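Local coordinates for GTPase subunit of restriction endonuclease (Thermococcus gammatolerans, PDB 6P0F), which probably recognises modified DNA through a YTH-like N-terminal domain, as the GTPase subunit of an McrBC-type restriction endonuclease, at residues A[69-75]-A[91-97]; A[4-10]-A[152-158]; A[9-13]-A[74-78]; A[143-147]-A[162-166]; A[18-23]-A[113-117]. All blocks are in the same frame, centred on the assembly; numbering follows the deposited sequence.

Contact 1 (A[69-75]-A[91-97])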
# COMPACT_ATOMS: atom_id res chain seq x y z
N ASP A 69 -2.75 -6.61 -8.49
CA ASP A 69 -3.69 -6.31 -7.42
C ASP A 69 -3.64 -4.81 -7.10
O ASP A 69 -2.65 -4.11 -7.36
CB ASP A 69 -3.36 -7.14 -6.20
CG ASP A 69 -3.71 -8.62 -6.37
OD1 ASP A 69 -4.38 -8.95 -7.40
OD2 ASP A 69 -3.33 -9.41 -5.47
N MSE A 70 -4.72 -4.32 -6.53
CA MSE A 70 -4.90 -2.91 -6.23
C MSE A 70 -4.88 -2.73 -4.72
O MSE A 70 -5.37 -3.57 -3.96
CB MSE A 70 -6.21 -2.42 -6.83
CG MSE A 70 -6.07 -2.30 -8.30
SE MSE A 70 -7.81 -2.12 -9.07
CE MSE A 70 -8.60 -0.93 -7.81
N VAL A 71 -4.32 -1.60 -4.28
CA VAL A 71 -4.20 -1.28 -2.86
C VAL A 71 -4.79 0.10 -2.61
O VAL A 71 -4.38 1.08 -3.26
CB VAL A 71 -2.74 -1.33 -2.38
CG1 VAL A 71 -2.70 -0.90 -0.92
CG2 VAL A 71 -2.13 -2.72 -2.55
N LEU A 72 -5.73 0.19 -1.68
CA LEU A 72 -6.20 1.46 -1.13
C LEU A 72 -5.42 1.67 0.16
O LEU A 72 -5.56 0.89 1.10
CB LEU A 72 -7.70 1.44 -0.84
CG LEU A 72 -8.57 1.49 -2.09
CD1 LEU A 72 -9.95 0.97 -1.71
CD2 LEU A 72 -8.64 2.86 -2.71
N PHE A 73 -4.56 2.67 0.19
CA PHE A 73 -3.89 3.08 1.42
C PHE A 73 -4.81 4.10 2.10
O PHE A 73 -5.04 5.19 1.58
CB PHE A 73 -2.53 3.70 1.13
CG PHE A 73 -1.49 2.75 0.68
CD1 PHE A 73 -0.82 1.93 1.56
CD2 PHE A 73 -1.16 2.69 -0.66
CE1 PHE A 73 0.17 1.07 1.11
CE2 PHE A 73 -0.16 1.83 -1.12
CZ PHE A 73 0.50 1.03 -0.23
N TYR A 74 -5.35 3.73 3.26
CA TYR A 74 -6.09 4.65 4.10
C TYR A 74 -5.10 5.33 5.04
O TYR A 74 -4.29 4.65 5.65
CB TYR A 74 -7.11 3.87 4.94
CG TYR A 74 -8.38 3.40 4.28
CD1 TYR A 74 -8.53 3.40 2.90
CD2 TYR A 74 -9.43 2.95 5.05
CE1 TYR A 74 -9.71 2.97 2.31
CE2 TYR A 74 -10.62 2.52 4.48
CZ TYR A 74 -10.74 2.51 3.12
OH TYR A 74 -11.93 2.09 2.55
N VAL A 75 -5.16 6.66 5.14
CA VAL A 75 -4.20 7.41 5.96
C VAL A 75 -4.99 8.25 6.96
O VAL A 75 -5.81 9.09 6.57
CB VAL A 75 -3.30 8.29 5.09
CG1 VAL A 75 -2.30 9.05 5.98
CG2 VAL A 75 -2.58 7.45 4.03
N ALA A 91 -6.88 10.62 4.43
CA ALA A 91 -6.63 10.60 2.99
C ALA A 91 -6.65 9.15 2.52
O ALA A 91 -6.50 8.22 3.30
CB ALA A 91 -5.32 11.26 2.64
N VAL A 92 -6.88 8.97 1.21
CA VAL A 92 -6.86 7.65 0.61
C VAL A 92 -6.02 7.73 -0.65
O VAL A 92 -6.18 8.66 -1.45
CB VAL A 92 -8.28 7.14 0.28
CG1 VAL A 92 -8.19 5.75 -0.30
CG2 VAL A 92 -9.15 7.16 1.54
N TYR A 93 -5.15 6.75 -0.83
CA TYR A 93 -4.34 6.62 -2.03
C TYR A 93 -4.65 5.30 -2.72
O TYR A 93 -4.88 4.30 -2.04
CB TYR A 93 -2.83 6.70 -1.70
CG TYR A 93 -2.39 8.02 -1.10
CD1 TYR A 93 -2.68 8.32 0.22
CD2 TYR A 93 -1.68 8.96 -1.85
CE1 TYR A 93 -2.29 9.55 0.79
CE2 TYR A 93 -1.30 10.17 -1.32
CZ TYR A 93 -1.59 10.45 0.00
OH TYR A 93 -1.18 11.66 0.53
N LEU A 94 -4.64 5.28 -4.05
CA LEU A 94 -4.91 4.07 -4.83
C LEU A 94 -3.68 3.73 -5.66
O LEU A 94 -3.24 4.54 -6.47
CB LEU A 94 -6.12 4.28 -5.74
CG LEU A 94 -6.42 3.10 -6.67
CD1 LEU A 94 -6.83 1.86 -5.90
CD2 LEU A 94 -7.54 3.47 -7.64
N GLY A 95 -3.15 2.53 -5.46
CA GLY A 95 -2.07 2.03 -6.28
C GLY A 95 -2.39 0.70 -6.92
O GLY A 95 -3.29 -0.01 -6.46
N ILE A 96 -1.67 0.36 -7.99
CA ILE A 96 -1.73 -0.97 -8.59
C ILE A 96 -0.33 -1.55 -8.58
O ILE A 96 0.65 -0.85 -8.89
CB ILE A 96 -2.36 -0.93 -10.01
CG1 ILE A 96 -2.52 -2.36 -10.51
CG2 ILE A 96 -1.59 -0.06 -10.93
CD1 ILE A 96 -3.52 -2.49 -11.67
N ILE A 97 -0.21 -2.81 -8.16
CA ILE A 97 1.09 -3.42 -7.89
C ILE A 97 1.74 -3.85 -9.20
O ILE A 97 1.15 -4.58 -10.01
CB ILE A 97 0.97 -4.60 -6.93
CG1 ILE A 97 0.41 -4.14 -5.56
CG2 ILE A 97 2.34 -5.27 -6.75
CD1 ILE A 97 0.21 -5.26 -4.55
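Leu72 and Leu94 face each other as a non-hydrogen-bonded pair of the antiparallel strands 70-75 and 91-97. CD2 of Leu72 reaches over to lie 3.8 Å from CD1 of Leu94 and just as close to CG1 of Val92, so one branch fills the dip between two neighbours. Leu94 CD1 is met from another side by CE of Met70, a selenomethionine here, at 3.8 Å; the bend near the end of the Met70 chain (chi3 42°) turns the methyl toward the leucine. On this face, too, the Tyr74 ring lies beside Val92, both side chains pointing the same way.

The reverse face carries Val71, Phe73, Val75 and Tyr93. Val75 CG2 rests 3.9 Å from CE1 of Tyr93, while CG1 of Val71 sits over the centre of the Phe73 ring, on its own strand. Gly95 offers Val71 bare backbone, and Val71 CG2 meets CD1 of Ile97 instead, at 4.0 Å.

Beneath these side chains the pairs Val71–Gly95, Phe73–Tyr93 and Val75–Ala91 each exchange two backbone hydrogen bonds, and Ile97 N adds a seventh to Asp69 O, at 2.9 Å. Met70, Leu72 and Tyr74 turn theirs to segment 4-10. Farther out, Leu170 and Leu174 of helix 160-174 pack on Met70 and Leu94, and the Phe73 ring meets Phe20 and Trp53. The polar ends are served from outside: Tyr74 OH bonds to Asn142, and Asp69 OD2 to Gln4 and Asp66 N. The backbone polarity of strand 70-75 is thus spent on two neighbours, and apolar chains, several beta-branched and at ease in a strand, clothe both faces.

Contact 2 (A[4-10]-A[152-158])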
# COMPACT_ATOMS: atom_id res chain seq x y z
N GLN A 4 -7.29 -8.69 -7.06
CA GLN A 4 -7.74 -8.47 -5.70
C GLN A 4 -7.57 -7.01 -5.32
O GLN A 4 -6.76 -6.28 -5.89
CB GLN A 4 -6.97 -9.38 -4.75
CG GLN A 4 -7.16 -10.86 -5.07
CD GLN A 4 -6.26 -11.78 -4.31
OE1 GLN A 4 -6.71 -12.75 -3.71
NE2 GLN A 4 -4.96 -11.48 -4.31
N LEU A 5 -8.37 -6.59 -4.35
CA LEU A 5 -8.32 -5.24 -3.80
C LEU A 5 -8.06 -5.37 -2.30
O LEU A 5 -8.78 -6.09 -1.60
CB LEU A 5 -9.61 -4.47 -4.06
CG LEU A 5 -9.78 -3.11 -3.37
CD1 LEU A 5 -8.64 -2.18 -3.86
CD2 LEU A 5 -11.17 -2.53 -3.65
N PHE A 6 -7.00 -4.70 -1.83
CA PHE A 6 -6.63 -4.69 -0.42
C PHE A 6 -6.71 -3.27 0.12
O PHE A 6 -6.57 -2.30 -0.63
CB PHE A 6 -5.22 -5.23 -0.22
CG PHE A 6 -5.06 -6.63 -0.69
CD1 PHE A 6 -5.44 -7.69 0.11
CD2 PHE A 6 -4.56 -6.90 -1.95
CE1 PHE A 6 -5.31 -9.00 -0.32
CE2 PHE A 6 -4.41 -8.21 -2.38
CZ PHE A 6 -4.82 -9.26 -1.56
N ILE A 7 -6.96 -3.16 1.43
CA ILE A 7 -6.89 -1.90 2.16
C ILE A 7 -5.77 -1.99 3.18
O ILE A 7 -5.70 -2.94 3.97
CB ILE A 7 -8.21 -1.56 2.88
CG1 ILE A 7 -9.32 -1.32 1.88
CG2 ILE A 7 -8.03 -0.34 3.80
CD1 ILE A 7 -10.70 -1.43 2.52
N ILE A 8 -4.86 -1.02 3.16
CA ILE A 8 -3.79 -0.95 4.14
C ILE A 8 -3.92 0.37 4.88
O ILE A 8 -3.91 1.44 4.28
CB ILE A 8 -2.42 -1.12 3.49
CG1 ILE A 8 -2.30 -2.53 2.92
CG2 ILE A 8 -1.30 -0.85 4.51
CD1 ILE A 8 -1.02 -2.72 2.08
N GLY A 9 -4.04 0.28 6.22
CA GLY A 9 -4.27 1.44 7.03
C GLY A 9 -2.94 1.96 7.57
O GLY A 9 -2.23 1.23 8.25
N ILE A 10 -2.64 3.20 7.25
CA ILE A 10 -1.39 3.85 7.65
C ILE A 10 -1.73 4.84 8.75
O ILE A 10 -2.39 5.85 8.50
CB ILE A 10 -0.73 4.57 6.46
CG1 ILE A 10 -0.51 3.64 5.27
CG2 ILE A 10 0.58 5.29 6.92
CD1 ILE A 10 0.44 2.52 5.54
N PHE A 152 -11.00 1.11 9.41
CA PHE A 152 -9.58 1.47 9.26
C PHE A 152 -8.76 0.24 9.63
O PHE A 152 -8.11 0.19 10.69
CB PHE A 152 -9.26 2.69 10.14
CG PHE A 152 -7.91 3.33 9.89
CD1 PHE A 152 -7.47 3.62 8.63
CD2 PHE A 152 -7.10 3.72 10.95
CE1 PHE A 152 -6.25 4.23 8.43
CE2 PHE A 152 -5.89 4.33 10.74
CZ PHE A 152 -5.44 4.58 9.47
N PRO A 153 -8.75 -0.77 8.77
CA PRO A 153 -8.02 -2.00 9.09
C PRO A 153 -6.52 -1.79 8.95
O PRO A 153 -6.05 -1.00 8.13
CB PRO A 153 -8.54 -3.01 8.06
CG PRO A 153 -8.85 -2.17 6.86
CD PRO A 153 -9.36 -0.83 7.42
N ILE A 154 -5.76 -2.54 9.76
CA ILE A 154 -4.32 -2.59 9.50
C ILE A 154 -4.05 -3.18 8.12
O ILE A 154 -3.24 -2.64 7.35
CB ILE A 154 -3.60 -3.35 10.62
CG1 ILE A 154 -3.55 -2.47 11.87
CG2 ILE A 154 -2.19 -3.69 10.19
CD1 ILE A 154 -3.03 -3.18 13.07
N ALA A 155 -4.74 -4.27 7.78
CA ALA A 155 -4.67 -4.88 6.46
C ALA A 155 -5.98 -5.61 6.22
O ALA A 155 -6.33 -6.51 6.98
CB ALA A 155 -3.50 -5.85 6.36
N GLY A 156 -6.69 -5.21 5.17
CA GLY A 156 -7.97 -5.81 4.84
C GLY A 156 -8.03 -6.29 3.40
O GLY A 156 -7.34 -5.77 2.52
N TYR A 157 -8.87 -7.29 3.18
CA TYR A 157 -9.16 -7.83 1.86
C TYR A 157 -10.59 -7.46 1.51
O TYR A 157 -11.51 -7.68 2.32
CB TYR A 157 -8.98 -9.35 1.83
CG TYR A 157 -9.53 -10.01 0.58
CD1 TYR A 157 -8.90 -9.85 -0.65
CD2 TYR A 157 -10.67 -10.80 0.63
CE1 TYR A 157 -9.38 -10.45 -1.79
CE2 TYR A 157 -11.16 -11.42 -0.52
CZ TYR A 157 -10.51 -11.24 -1.72
OH TYR A 157 -10.98 -11.83 -2.86
N VAL A 158 -10.80 -6.86 0.34
CA VAL A 158 -12.13 -6.43 -0.07
C VAL A 158 -12.74 -7.57 -0.88
O VAL A 158 -12.28 -7.90 -1.98
CB VAL A 158 -12.11 -5.12 -0.85
CG1 VAL A 158 -13.53 -4.67 -1.21
CG2 VAL A 158 -11.43 -4.03 -0.01
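Phe6 lays its CE1 corner 3.7 Å from CD1 of Tyr157, the two rings meeting obliquely with planes 51° apart. Tyr157 swings its ring alongside the neighbouring strand because CG stands opposite the backbone N (chi1 168°), and its CE1 edge then reaches CB of Gln4 at 4.0 Å. The amide of Gln4 turns elsewhere, to Lys64 O and Asp69.

On the reverse face Ile7 is held between two partners: CG2 rests on CG of Pro153 and CD1 on CG2 of Val158, both at 3.7 Å, and Leu5 lies side by side with Val158. Gly156, paired with Ile7, adds no bulk there, where a CB would be crowded by the Pro153 ring. Ile7 and Gly156 trade two backbone bonds, Val158 N gives one to Leu5 O, and Gly9 N a longer one, 3.2 Å, to Ile154 O, approached from above the carbonyl plane.

At the far end Phe152 brings CZ, edge on, to within 3.4 Å of Ile10 O. Gly9 suits its place, since a CB would collide with Pro153 O. Met163 of helix 160-174 packs on Leu5 and Val158. Strand 155-158 is thereby added antiparallel to strand 5-11 as a short edge strand of the domain's mixed sheet.

Contact 3 (A[9-13]-A[74-78])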
# COMPACT_ATOMS: atom_id res chain seq x y z
N GLY A 9 -4.04 0.28 6.22
CA GLY A 9 -4.27 1.44 7.03
C GLY A 9 -2.94 1.96 7.57
O GLY A 9 -2.23 1.23 8.25
N ILE A 10 -2.64 3.20 7.25
CA ILE A 10 -1.39 3.85 7.65
C ILE A 10 -1.73 4.84 8.75
O ILE A 10 -2.39 5.85 8.50
CB ILE A 10 -0.73 4.57 6.46
CG1 ILE A 10 -0.51 3.64 5.27
CG2 ILE A 10 0.58 5.29 6.92
CD1 ILE A 10 0.44 2.52 5.54
N GLY A 11 -1.28 4.58 9.98
CA GLY A 11 -1.63 5.48 11.08
C GLY A 11 -0.74 6.70 11.14
O GLY A 11 0.49 6.59 11.19
N THR A 12 -1.34 7.89 11.13
CA THR A 12 -0.55 9.10 11.21
C THR A 12 0.05 9.26 12.61
O THR A 12 -0.44 8.73 13.60
CB THR A 12 -1.38 10.33 10.86
OG1 THR A 12 -2.56 10.36 11.67
CG2 THR A 12 -1.78 10.28 9.38
N GLY A 13 1.15 10.01 12.66
CA GLY A 13 1.85 10.19 13.91
C GLY A 13 2.62 8.99 14.40
O GLY A 13 3.01 8.96 15.57
N TYR A 74 -5.35 3.73 3.26
CA TYR A 74 -6.09 4.65 4.10
C TYR A 74 -5.10 5.33 5.04
O TYR A 74 -4.29 4.65 5.65
CB TYR A 74 -7.11 3.87 4.94
CG TYR A 74 -8.38 3.40 4.28
CD1 TYR A 74 -8.53 3.40 2.90
CD2 TYR A 74 -9.43 2.95 5.05
CE1 TYR A 74 -9.71 2.97 2.31
CE2 TYR A 74 -10.62 2.52 4.48
CZ TYR A 74 -10.74 2.51 3.12
OH TYR A 74 -11.93 2.09 2.55
N VAL A 75 -5.16 6.66 5.14
CA VAL A 75 -4.20 7.41 5.96
C VAL A 75 -4.99 8.25 6.96
O VAL A 75 -5.81 9.09 6.57
CB VAL A 75 -3.30 8.29 5.09
CG1 VAL A 75 -2.30 9.05 5.98
CG2 VAL A 75 -2.58 7.45 4.03
N GLY A 76 -4.72 8.06 8.25
CA GLY A 76 -5.46 8.77 9.26
C GLY A 76 -4.99 8.37 10.64
O GLY A 76 -4.11 7.52 10.79
N LYS A 77 -5.63 8.95 11.65
CA LYS A 77 -5.27 8.75 13.06
C LYS A 77 -5.98 7.50 13.58
O LYS A 77 -7.21 7.47 13.70
CB LYS A 77 -5.63 10.00 13.85
CG LYS A 77 -5.60 9.87 15.35
CD LYS A 77 -4.19 9.67 15.86
CE LYS A 77 -4.20 9.80 17.39
NZ LYS A 77 -3.57 11.08 17.86
N ARG A 78 -5.20 6.46 13.85
CA ARG A 78 -5.76 5.23 14.38
C ARG A 78 -6.15 5.47 15.83
O ARG A 78 -5.29 5.83 16.63
CB ARG A 78 -4.77 4.09 14.27
CG ARG A 78 -5.35 2.80 14.77
CD ARG A 78 -4.50 1.56 14.43
NE ARG A 78 -4.31 1.42 12.98
CZ ARG A 78 -5.20 0.87 12.17
NH1 ARG A 78 -6.33 0.37 12.65
NH2 ARG A 78 -4.95 0.80 10.86
O HOH W 1 -2.38 6.72 14.06
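Ile10 takes hold of strand 74-76 through both of its backbone polar atoms: its N gives a nearly straight bond (173°) to Tyr74 O at 2.7 Å, and its O accepts from Gly76 N at 3.2 Å. One residue pair on, Thr12 N donates to Gly76 O at 2.8 Å, from well above the carbonyl plane. This is the parallel alternation in which one residue bonds to the two that flank its neighbour.

Gly11 looks outward with its polar atoms, its N meeting Glu16 OE1 and its O meeting Thr14 OG1. Past the last direct bond a water takes over, donating to Thr12 O and accepting from Arg78 N, each at 2.8 Å.

Thr12 aims its methyl across the strands, CG2 lying 3.7 Å from CG1 of Val75. Arg78 folds back so that NH2 lies 3.8 Å from Gly9 O, at the guanidinium edge; its firm bond goes from NH1 to Phe152 O, with a weak one from NH2 to Pro153 O. Glycine fits position 9, because a CB would run into that NH2. Tyr17 and Phe20 of helix 15-26 pack on Ile10 and Val75. Two neighbouring interior strands thus run parallel, the first leading into the helix packed over them, a beta-alpha unit on the mixed sheet of an alpha/beta domain.

Contact 4 (A[143-147]-A[162-166]). With SO4 (sulfate ion), chain C.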
# COMPACT_ATOMS: atom_id res chain seq x y z
N SER A 143 -18.00 4.33 2.65
CA SER A 143 -19.43 4.36 2.34
C SER A 143 -19.71 3.71 0.99
O SER A 143 -20.60 2.86 0.87
CB SER A 143 -19.92 5.80 2.39
OG SER A 143 -19.88 6.25 3.74
N LYS A 144 -18.92 4.07 -0.03
CA LYS A 144 -19.12 3.47 -1.34
C LYS A 144 -18.91 1.96 -1.29
O LYS A 144 -19.59 1.21 -1.99
CB LYS A 144 -18.20 4.12 -2.36
CG LYS A 144 -18.63 3.90 -3.80
CD LYS A 144 -20.06 4.40 -4.07
CE LYS A 144 -20.32 4.64 -5.56
NZ LYS A 144 -21.53 5.49 -5.78
N LEU A 145 -17.98 1.50 -0.45
CA LEU A 145 -17.69 0.07 -0.34
C LEU A 145 -18.67 -0.67 0.57
O LEU A 145 -18.58 -1.90 0.67
CB LEU A 145 -16.28 -0.16 0.22
CG LEU A 145 -15.13 0.10 -0.77
CD1 LEU A 145 -13.78 0.14 -0.05
CD2 LEU A 145 -15.10 -0.97 -1.83
N GLY A 146 -19.54 0.04 1.28
CA GLY A 146 -20.46 -0.59 2.21
C GLY A 146 -19.89 -0.88 3.57
O GLY A 146 -20.46 -1.69 4.31
N TYR A 147 -18.75 -0.29 3.91
CA TYR A 147 -18.18 -0.40 5.24
C TYR A 147 -18.65 0.75 6.11
O TYR A 147 -19.08 1.80 5.62
CB TYR A 147 -16.64 -0.39 5.15
CG TYR A 147 -15.99 -1.56 4.49
CD1 TYR A 147 -16.29 -2.85 4.83
CD2 TYR A 147 -14.96 -1.36 3.58
CE1 TYR A 147 -15.63 -3.90 4.26
CE2 TYR A 147 -14.31 -2.40 2.99
CZ TYR A 147 -14.64 -3.66 3.32
OH TYR A 147 -13.97 -4.69 2.74
N ARG A 162 -18.12 -6.87 -2.83
CA ARG A 162 -17.98 -5.44 -2.59
C ARG A 162 -17.11 -4.76 -3.63
O ARG A 162 -17.40 -3.62 -4.03
CB ARG A 162 -17.29 -5.15 -1.27
CG ARG A 162 -17.92 -5.55 -0.12
CD ARG A 162 -17.07 -5.03 1.01
NE ARG A 162 -17.59 -5.67 2.16
CZ ARG A 162 -18.57 -5.16 2.89
NH1 ARG A 162 -19.10 -3.99 2.56
NH2 ARG A 162 -19.00 -5.83 3.92
N MSE A 163 -15.98 -5.39 -3.98
CA MSE A 163 -14.99 -4.83 -4.91
C MSE A 163 -15.70 -4.56 -6.22
O MSE A 163 -15.49 -3.52 -6.85
CB MSE A 163 -13.79 -5.78 -5.11
CG MSE A 163 -12.78 -5.28 -6.07
SE MSE A 163 -11.58 -6.80 -6.54
CE MSE A 163 -11.25 -7.62 -4.76
N SER A 164 -16.59 -5.48 -6.59
CA SER A 164 -17.30 -5.34 -7.86
C SER A 164 -18.07 -4.04 -7.96
O SER A 164 -18.17 -3.45 -9.04
CB SER A 164 -18.26 -6.50 -8.04
OG SER A 164 -18.98 -6.41 -9.25
N GLY A 165 -18.60 -3.53 -6.84
CA GLY A 165 -19.34 -2.29 -6.89
C GLY A 165 -18.50 -1.10 -7.25
O GLY A 165 -19.03 -0.11 -7.76
N VAL A 166 -17.18 -1.15 -7.01
CA VAL A 166 -16.31 -0.02 -7.26
C VAL A 166 -15.23 -0.31 -8.28
O VAL A 166 -14.43 0.57 -8.61
CB VAL A 166 -15.66 0.49 -5.96
CG1 VAL A 166 -16.73 0.87 -4.95
CG2 VAL A 166 -14.72 -0.56 -5.40
S SO4 C . -16.81 -8.93 4.41
O1 SO4 C . -15.38 -8.73 4.14
O2 SO4 C . -17.53 -7.89 3.69
O3 SO4 C . -17.26 -10.27 3.99
O4 SO4 C . -17.11 -8.88 5.83
O HOH W 2 -18.80 -1.93 -3.06
O HOH W 3 -14.96 -7.34 2.49
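Arg162 spreads its guanidinium beside the ring of Tyr147, the two planes only 27° apart. The overlap is partial: CE1 of Tyr147 lies over one face of the group, toward its rim, 3.4 Å from NE of Arg162. An extended chain from CG to NE (chi2 -176°) carries the flat group from helix 160-174 across to the end of helix 138-145.

There NH1 points at Leu145 O, 2.9 Å away and nearly in the guanidinium plane, and makes a weak second bond to Gly146 O at 3.2 Å. Gly146, with its positive phi, closes the helix in a Schellman motif, and a CB on it would strike NH1. The other edge turns to a sulfate, probably from the crystallisation liquor: NE donates to its O2 at 2.7 Å, and NH2 approaches the same oxygen.

Behind this polar patch Leu145 and Val166 cross at about a right angle, CD2 against CG2 at 3.6 Å, and CG of Lys144 slides past CG1 of Val166. Replacing Arg162 by a leucine would probably leave the carbonyls of Leu145 and Gly146 without this donor, the Tyr147 ring without a guanidinium beside it and the sulfate without the donors that face it. The arginine's charge probably suits both an anion and a helix C-terminus, whose last carbonyls lack the next turn's N-H groups; the junction is polar outside and apolar where Leu145 meets Val166.

Contact 5 (A[18-23]-A[113-117])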
# COMPACT_ATOMS: atom_id res chain seq x y z
N GLU A 18 5.82 7.66 8.79
CA GLU A 18 7.14 8.10 8.34
C GLU A 18 7.67 7.20 7.23
O GLU A 18 8.20 7.67 6.22
CB GLU A 18 8.11 8.13 9.52
CG GLU A 18 7.65 9.07 10.63
CD GLU A 18 7.61 10.52 10.16
OE1 GLU A 18 6.51 11.06 9.97
OE2 GLU A 18 8.69 11.12 9.96
N ASN A 19 7.52 5.88 7.40
CA ASN A 19 8.00 4.95 6.38
C ASN A 19 7.21 5.10 5.08
O ASN A 19 7.78 5.05 3.99
CB ASN A 19 7.87 3.52 6.91
CG ASN A 19 8.87 3.21 8.03
OD1 ASN A 19 9.73 4.02 8.33
ND2 ASN A 19 8.74 2.05 8.63
N PHE A 20 5.90 5.27 5.20
CA PHE A 20 5.02 5.47 4.04
C PHE A 20 5.36 6.74 3.28
O PHE A 20 5.39 6.76 2.04
CB PHE A 20 3.59 5.50 4.55
CG PHE A 20 2.54 5.67 3.51
CD1 PHE A 20 2.19 4.61 2.69
CD2 PHE A 20 1.86 6.88 3.37
CE1 PHE A 20 1.18 4.77 1.72
CE2 PHE A 20 0.84 7.02 2.43
CZ PHE A 20 0.52 5.97 1.62
N GLU A 21 5.57 7.83 4.01
CA GLU A 21 5.99 9.07 3.37
C GLU A 21 7.29 8.87 2.60
O GLU A 21 7.44 9.37 1.48
CB GLU A 21 6.15 10.15 4.44
CG GLU A 21 6.54 11.51 3.90
CD GLU A 21 6.60 12.56 5.01
OE1 GLU A 21 7.30 12.31 6.00
OE2 GLU A 21 5.90 13.59 4.90
N GLU A 22 8.22 8.09 3.16
CA GLU A 22 9.51 7.92 2.53
C GLU A 22 9.41 7.19 1.20
O GLU A 22 9.99 7.62 0.20
CB GLU A 22 10.47 7.20 3.47
CG GLU A 22 11.83 7.01 2.85
CD GLU A 22 12.67 8.31 2.88
OE1 GLU A 22 13.45 8.52 1.94
OE2 GLU A 22 12.54 9.08 3.88
N THR A 23 8.72 6.04 1.16
CA THR A 23 8.81 5.20 -0.01
C THR A 23 7.56 5.13 -0.86
O THR A 23 7.66 4.61 -1.97
CB THR A 23 9.21 3.77 0.36
OG1 THR A 23 8.27 3.19 1.26
CG2 THR A 23 10.61 3.76 1.02
N ASP A 113 17.85 1.28 5.53
CA ASP A 113 18.23 2.51 4.84
C ASP A 113 17.03 3.46 4.71
O ASP A 113 17.20 4.68 4.67
CB ASP A 113 18.73 2.24 3.40
CG ASP A 113 20.05 1.46 3.30
OD1 ASP A 113 20.71 1.17 4.33
OD2 ASP A 113 20.44 1.14 2.13
N PHE A 114 15.82 2.89 4.59
CA PHE A 114 14.60 3.62 4.22
C PHE A 114 13.55 3.70 5.32
O PHE A 114 12.80 4.68 5.38
CB PHE A 114 13.91 2.93 3.03
CG PHE A 114 14.81 2.64 1.92
CD1 PHE A 114 15.29 3.67 1.14
CD2 PHE A 114 15.18 1.34 1.63
CE1 PHE A 114 16.12 3.41 0.09
CE2 PHE A 114 16.01 1.07 0.60
CZ PHE A 114 16.49 2.11 -0.18
N TRP A 115 13.46 2.67 6.15
CA TRP A 115 12.35 2.48 7.05
C TRP A 115 12.84 2.31 8.48
O TRP A 115 13.81 1.59 8.73
CB TRP A 115 11.60 1.24 6.65
CG TRP A 115 10.80 1.36 5.40
CD1 TRP A 115 10.28 2.49 4.87
CD2 TRP A 115 10.40 0.29 4.56
NE1 TRP A 115 9.53 2.19 3.73
CE2 TRP A 115 9.63 0.84 3.51
CE3 TRP A 115 10.65 -1.09 4.57
CZ2 TRP A 115 9.09 0.06 2.51
CZ3 TRP A 115 10.09 -1.86 3.57
CH2 TRP A 115 9.33 -1.28 2.55
N ARG A 116 12.14 2.95 9.41
CA ARG A 116 12.29 2.61 10.81
C ARG A 116 11.82 1.19 11.01
O ARG A 116 10.69 0.84 10.64
CB ARG A 116 11.48 3.55 11.68
CG ARG A 116 11.98 4.98 11.70
CD ARG A 116 11.03 5.79 12.56
NE ARG A 116 11.39 7.19 12.78
CZ ARG A 116 11.45 8.11 11.82
NH1 ARG A 116 11.22 7.79 10.56
NH2 ARG A 116 11.76 9.36 12.14
N LYS A 117 12.68 0.33 11.56
CA LYS A 117 12.30 -1.06 11.74
C LYS A 117 12.15 -1.76 10.41
O LYS A 117 11.44 -2.77 10.32
CB LYS A 117 10.98 -1.18 12.49
CG LYS A 117 10.94 -0.64 13.89
CD LYS A 117 11.30 -1.75 14.85
CE LYS A 117 10.04 -2.38 15.46
NZ LYS A 117 9.44 -1.55 16.57
O HOH W 4 11.45 6.30 7.45
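A helix-to-loop contact, built chiefly on side-chain-to-backbone hydrogen bonds, ties helix 15-26 to the irregular segment 113-117 between strands 91-102 and 123-127. The Asn19 amide grips both backbone polar atoms of Arg116: OD1 accepts from Arg116 N at 2.8 Å, and ND2 donates to Arg116 O at 3.1 Å, in plane and on a lone pair. OD1 also takes a bond from a water that donates to Phe114 O.

CB of Asn19 presses on CD1 of Trp115 at 3.3 Å. Thr23 OG1 lies close to the indole plane, 2.9 Å from Trp115 NE1, and takes its N-H, which bonds only weakly to Asn19 O. Thr23 OG1 bonds onward to Phe52 O; chi1 of 59° places this hydroxyl toward the indole, while CG2 packs against Trp115 NE1 and, more loosely, CB of Phe114.

Glu18 lays CG over one face of the Arg116 guanidinium; its carboxylate, with OE2 4.2 Å from Arg116 NH2, adds attraction of charge without a salt bridge. With an alanine here in place of Asn19, Arg116 N and O are likely to lose these partners and the loop its hold. One side-chain amide thus fastens loop to helix through both backbone groups of a single residue.

Contacts 1, 2 and 3 belong to one mixed sheet: contact 1 pairs strands 70-76 and 91-102, contact 2 pairs 5-11 with 155-158, and contact 3 joins 5-11 to 70-76, sharing Tyr74 and Val75 with the first and Gly9 and Ile10 with the second. All three are buried and rest on backbone bonds, though only contact 3 is parallel and ends in a water bridge. Contacts 4 and 5 lie on opposite sides of the chain's centre, about 30 Å apart between centres. Both are partly buried and use polar side chains, an arginine reaching a helix end and a helical asparagine reaching a loop, to engage backbone groups. Leu145 and Phe20 still link them to the sheet core.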